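Local coordinates for protein mRNA transport regulator MTR2 (Candida albicans, PDB 1Q42) that takes part in mRNA transport from the nucleus to the cytoplasm and interacts with the export factor MEX67, at residues 162-172 with 183-194. Residues are numbered along the deposited sequence; the frame is centred on the assembly and turned at random.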
loop_
_atom_site.group_PDB
_atom_site.type_symbol
_atom_site.label_atom_id
_atom_site.label_comp_id
_atom_site.label_asym_id
_atom_site.label_seq_id
_atom_site.Cartn_x
_atom_site.Cartn_y
_atom_site.Cartn_z
ATOM N N SER A 162 -13.121 -8.329 -10.790
ATOM C CA SER A 162 -12.098 -8.982 -11.607
ATOM C C SER A 162 -10.682 -8.614 -11.153
ATOM O O SER A 162 -10.449 -7.521 -10.615
ATOM C CB SER A 162 -12.276 -8.588 -13.074
ATOM O OG SER A 162 -13.554 -9.005 -13.565
ATOM N N TRP A 163 -9.748 -9.532 -11.385
ATOM C CA TRP A 163 -8.335 -9.315 -11.075
ATOM C C TRP A 163 -7.679 -8.249 -11.963
ATOM O O TRP A 163 -7.825 -8.260 -13.211
ATOM C CB TRP A 163 -7.533 -10.609 -11.212
ATOM C CG TRP A 163 -7.806 -11.703 -10.172
ATOM C CD1 TRP A 163 -8.296 -12.957 -10.420
ATOM C CD2 TRP A 163 -7.555 -11.649 -8.760
ATOM N NE1 TRP A 163 -8.376 -13.673 -9.249
ATOM C CE2 TRP A 163 -7.931 -12.891 -8.216
ATOM C CE3 TRP A 163 -7.079 -10.661 -7.886
ATOM C CZ2 TRP A 163 -7.831 -13.179 -6.845
ATOM C CZ3 TRP A 163 -6.968 -10.964 -6.519
ATOM C CH2 TRP A 163 -7.354 -12.205 -6.021
ATOM N N PHE A 164 -6.974 -7.340 -11.283
ATOM C CA PHE A 164 -6.035 -6.412 -11.868
ATOM C C PHE A 164 -4.653 -7.024 -11.663
ATOM O O PHE A 164 -4.430 -7.719 -10.693
ATOM C CB PHE A 164 -5.982 -5.085 -11.105
ATOM C CG PHE A 164 -7.184 -4.200 -11.270
ATOM C CD1 PHE A 164 -7.024 -2.921 -11.751
ATOM C CD2 PHE A 164 -8.443 -4.606 -10.872
ATOM C CE1 PHE A 164 -8.113 -2.060 -11.865
ATOM C CE2 PHE A 164 -9.535 -3.761 -10.994
ATOM C CZ PHE A 164 -9.362 -2.480 -11.487
ATOM N N GLY A 165 -3.721 -6.692 -12.545
ATOM C CA GLY A 165 -2.321 -6.961 -12.317
ATOM C C GLY A 165 -1.653 -5.732 -11.746
ATOM O O GLY A 165 -1.964 -4.621 -12.143
ATOM N N VAL A 166 -0.722 -5.949 -10.818
ATOM C CA VAL A 166 0.050 -4.880 -10.198
ATOM C C VAL A 166 1.550 -5.229 -10.152
ATOM O O VAL A 166 1.918 -6.363 -9.873
ATOM C CB VAL A 166 -0.404 -4.611 -8.742
ATOM C CG1 VAL A 166 0.369 -3.401 -8.172
ATOM C CG2 VAL A 166 -1.865 -4.329 -8.687
ATOM N N ASP A 167 2.396 -4.246 -10.443
ATOM C CA ASP A 167 3.845 -4.360 -10.231
ATOM C C ASP A 167 4.241 -3.253 -9.281
ATOM O O ASP A 167 3.778 -2.115 -9.420
ATOM C CB ASP A 167 4.601 -4.172 -11.556
ATOM C CG ASP A 167 4.965 -5.481 -12.233
ATOM O OD1 ASP A 167 4.475 -6.559 -11.823
ATOM O OD2 ASP A 167 5.704 -5.510 -13.259
ATOM N N VAL A 168 5.092 -3.574 -8.316
ATOM C CA VAL A 168 5.506 -2.592 -7.341
ATOM C C VAL A 168 7.026 -2.667 -7.207
ATOM O O VAL A 168 7.589 -3.757 -7.134
ATOM C CB VAL A 168 4.865 -2.863 -5.961
ATOM C CG1 VAL A 168 5.348 -1.850 -4.948
ATOM C CG2 VAL A 168 3.369 -2.838 -6.042
ATOM N N ASN A 169 7.667 -1.502 -7.197
ATOM C CA ASN A 169 9.080 -1.379 -6.913
ATOM C C ASN A 169 9.251 -0.545 -5.640
ATOM O O ASN A 169 8.740 0.545 -5.548
ATOM C CB ASN A 169 9.813 -0.697 -8.075
ATOM C CG ASN A 169 9.866 -1.556 -9.315
ATOM O OD1 ASN A 169 10.364 -2.675 -9.285
ATOM N ND2 ASN A 169 9.350 -1.035 -10.412
ATOM N N LEU A 170 9.950 -1.092 -4.654
ATOM C CA LEU A 170 10.215 -0.400 -3.395
ATOM C C LEU A 170 11.729 -0.258 -3.203
ATOM O O LEU A 170 12.491 -1.142 -3.599
ATOM C CB LEU A 170 9.676 -1.234 -2.224
ATOM C CG LEU A 170 8.185 -1.571 -2.127
ATOM C CD1 LEU A 170 7.916 -2.355 -0.806
ATOM C CD2 LEU A 170 7.294 -0.379 -2.241
ATOM N N VAL A 171 12.162 0.844 -2.617
ATOM C CA VAL A 171 13.499 0.947 -2.054
ATOM C C VAL A 171 13.282 1.131 -0.546
ATOM O O VAL A 171 12.623 2.081 -0.126
ATOM C CB VAL A 171 14.294 2.106 -2.653
ATOM C CG1 VAL A 171 15.708 2.116 -2.080
ATOM C CG2 VAL A 171 14.336 1.998 -4.181
ATOM N N VAL A 172 13.799 0.199 0.250
ATOM C CA VAL A 172 13.459 0.087 1.666
ATOM C C VAL A 172 14.718 0.014 2.507
ATOM O O VAL A 172 15.696 -0.582 2.092
ATOM C CB VAL A 172 12.626 -1.202 1.943
ATOM C CG1 VAL A 172 12.051 -1.181 3.359
ATOM C CG2 VAL A 172 11.515 -1.373 0.915
ATOM N N ILE A 183 10.144 2.584 4.139
ATOM C CA ILE A 183 10.113 2.638 2.671
ATOM C C ILE A 183 10.496 4.035 2.175
ATOM O O ILE A 183 9.808 5.010 2.477
ATOM C CB ILE A 183 8.728 2.227 2.131
ATOM C CG1 ILE A 183 8.377 0.798 2.585
ATOM C CG2 ILE A 183 8.723 2.323 0.595
ATOM C CD1 ILE A 183 6.941 0.356 2.313
ATOM N N ASN A 184 11.615 4.118 1.443
ATOM C CA ASN A 184 12.130 5.357 0.852
ATOM C C ASN A 184 11.488 5.738 -0.462
ATOM O O ASN A 184 11.408 6.908 -0.803
ATOM C CB ASN A 184 13.642 5.252 0.621
ATOM C CG ASN A 184 14.386 4.885 1.893
ATOM O OD1 ASN A 184 14.839 3.742 2.061
ATOM N ND2 ASN A 184 14.452 5.823 2.813
ATOM N N SER A 185 11.054 4.742 -1.216
ATOM C CA SER A 185 10.363 4.994 -2.476
ATOM C C SER A 185 9.420 3.856 -2.818
ATOM O O SER A 185 9.703 2.705 -2.506
ATOM C CB SER A 185 11.353 5.250 -3.622
ATOM O OG SER A 185 12.092 4.106 -3.975
ATOM N N MET A 186 8.290 4.210 -3.424
ATOM C CA MET A 186 7.284 3.247 -3.881
ATOM C C MET A 186 6.812 3.652 -5.270
ATOM O O MET A 186 6.423 4.800 -5.505
ATOM C CB MET A 186 6.079 3.169 -2.937
ATOM C CG MET A 186 4.934 2.275 -3.465
ATOM S SD MET A 186 3.583 2.150 -2.317
ATOM C CE MET A 186 2.839 3.738 -2.475
ATOM N N ASP A 187 6.881 2.697 -6.192
ATOM C CA ASP A 187 6.358 2.829 -7.534
ATOM C C ASP A 187 5.293 1.726 -7.651
ATOM O O ASP A 187 5.636 0.558 -7.700
ATOM C CB ASP A 187 7.515 2.664 -8.535
ATOM C CG ASP A 187 7.071 2.362 -9.945
ATOM O OD1 ASP A 187 5.986 2.797 -10.379
ATOM O OD2 ASP A 187 7.775 1.681 -10.715
ATOM N N TYR A 188 4.025 2.121 -7.651
ATOM C CA TYR A 188 2.883 1.208 -7.724
ATOM C C TYR A 188 2.203 1.421 -9.073
ATOM O O TYR A 188 1.857 2.550 -9.417
ATOM C CB TYR A 188 1.923 1.529 -6.573
ATOM C CG TYR A 188 0.739 0.601 -6.417
ATOM C CD1 TYR A 188 0.721 -0.390 -5.441
ATOM C CD2 TYR A 188 -0.399 0.756 -7.202
ATOM C CE1 TYR A 188 -0.375 -1.227 -5.293
ATOM C CE2 TYR A 188 -1.486 -0.085 -7.066
ATOM C CZ TYR A 188 -1.474 -1.068 -6.099
ATOM O OH TYR A 188 -2.563 -1.919 -5.963
ATOM N N ARG A 189 2.020 0.350 -9.837
ATOM C CA ARG A 189 1.546 0.463 -11.218
ATOM C C ARG A 189 0.584 -0.677 -11.559
ATOM O O ARG A 189 0.930 -1.808 -11.358
ATOM C CB ARG A 189 2.756 0.404 -12.153
ATOM C CG ARG A 189 2.522 0.792 -13.572
ATOM C CD ARG A 189 3.802 0.916 -14.365
ATOM N NE ARG A 189 4.334 2.275 -14.273
ATOM C CZ ARG A 189 5.564 2.622 -13.872
ATOM N NH1 ARG A 189 6.497 1.726 -13.524
ATOM N NH2 ARG A 189 5.865 3.910 -13.831
ATOM N N PHE A 190 -0.599 -0.389 -12.078
ATOM C CA PHE A 190 -1.421 -1.442 -12.670
ATOM C C PHE A 190 -0.771 -1.870 -13.988
ATOM O O PHE A 190 -0.466 -1.032 -14.854
ATOM C CB PHE A 190 -2.871 -0.973 -12.939
ATOM C CG PHE A 190 -3.689 -0.709 -11.698
ATOM C CD1 PHE A 190 -3.601 -1.522 -10.581
ATOM C CD2 PHE A 190 -4.610 0.333 -11.683
ATOM C CE1 PHE A 190 -4.351 -1.263 -9.449
ATOM C CE2 PHE A 190 -5.386 0.582 -10.556
ATOM C CZ PHE A 190 -5.252 -0.219 -9.440
ATOM N N THR A 191 -0.542 -3.172 -14.128
ATOM C CA THR A 191 -0.041 -3.751 -15.378
ATOM C C THR A 191 -1.134 -4.424 -16.197
ATOM O O THR A 191 -0.919 -4.740 -17.380
ATOM C CB THR A 191 1.033 -4.775 -15.066
ATOM O OG1 THR A 191 0.503 -5.756 -14.150
ATOM C CG2 THR A 191 2.191 -4.134 -14.344
ATOM N N TYR A 192 -2.287 -4.656 -15.572
ATOM C CA TYR A 192 -3.509 -5.054 -16.279
ATOM C C TYR A 192 -4.726 -4.477 -15.573
ATOM O O TYR A 192 -4.880 -4.631 -14.360
ATOM C CB TYR A 192 -3.644 -6.579 -16.362
ATOM C CG TYR A 192 -4.966 -6.983 -16.947
ATOM C CD1 TYR A 192 -5.171 -6.941 -18.325
ATOM C CD2 TYR A 192 -6.033 -7.343 -16.138
ATOM C CE1 TYR A 192 -6.406 -7.270 -18.878
ATOM C CE2 TYR A 192 -7.268 -7.664 -16.677
ATOM C CZ TYR A 192 -7.444 -7.643 -18.054
ATOM O OH TYR A 192 -8.656 -7.969 -18.620
ATOM N N VAL A 193 -5.608 -3.857 -16.356
ATOM C CA VAL A 193 -6.839 -3.290 -15.837
ATOM C C VAL A 193 -8.017 -3.912 -16.588
ATOM O O VAL A 193 -8.088 -3.812 -17.817
ATOM C CB VAL A 193 -6.867 -1.755 -16.043
ATOM C CG1 VAL A 193 -8.219 -1.172 -15.619
ATOM C CG2 VAL A 193 -5.737 -1.107 -15.279
ATOM N N PRO A 194 -8.927 -4.568 -15.880
ATOM C CA PRO A 194 -10.086 -5.183 -16.545
ATOM C C PRO A 194 -11.079 -4.136 -17.086
ATOM O O PRO A 194 -11.219 -3.058 -16.517
ATOM C CB PRO A 194 -10.710 -6.052 -15.447
ATOM C CG PRO A 194 -10.247 -5.441 -14.147
ATOM C CD PRO A 194 -8.931 -4.795 -14.423
HETATM O O HOH W 1 2.157 -7.554 -12.851
HETATM O O HOH W 2 10.547 2.630 -5.886
#
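The antiparallel beta hairpin of strands 164-173 and 183-192 lies within the curved sheet of this NTF2-like fold, and shows how a long ladder absorbs an extra residue at each end. Between the ends the register is regular: Asp167 pairs with Arg189 and Asn169 with Asp187, each through two backbone bonds. At the ends two classic beta bulges interrupt it. The backbone N atoms of Asn184 and Ser185 both donate to Val171 O, while Gly165 O takes Thr191 N at 2.8 Å, from above its carbonyl plane, and Tyr192 N in a weak bond.

On the concave face, packed against helix 29-40, Leu170 CD2 lies 3.8 Å from Met186 CG, the two side chains running the same way. Val166 holds CG1 anti to its backbone N (chi1 -176°), placing that methyl over one face of the Tyr188 ring, 3.8 Å from the centroid. The Tyr188 hydroxyl is hydrogen-bonded to His103 NE2, and Trp95 meets the ring edge-to-face. Farther along, Phe164 CD1 sits above the centre of the Phe190 ring, the two planes inclined at 49°. Pro194 CD then covers a face of Phe164, a CH-pi contact of 3.4 Å from CD to the ring centroid.

The other face is largely polar. Asn169 ND2 reaches Asp187 OD2 at 3.2 Å in a nearly straight bond, meeting that oxygen on its anti side, though well out of the carboxylate plane; Arg189 NH1 forms a salt bridge to the same oxygen, which probably favours the charged carboxylate. One water links Asn169 O to Ser185 OG; another hydrogen-bonds Thr191 OG1 and donates to Asp167 OD1, 2.7 Å from the water oxygen and also hydrogen-bonded to Ser124 OG.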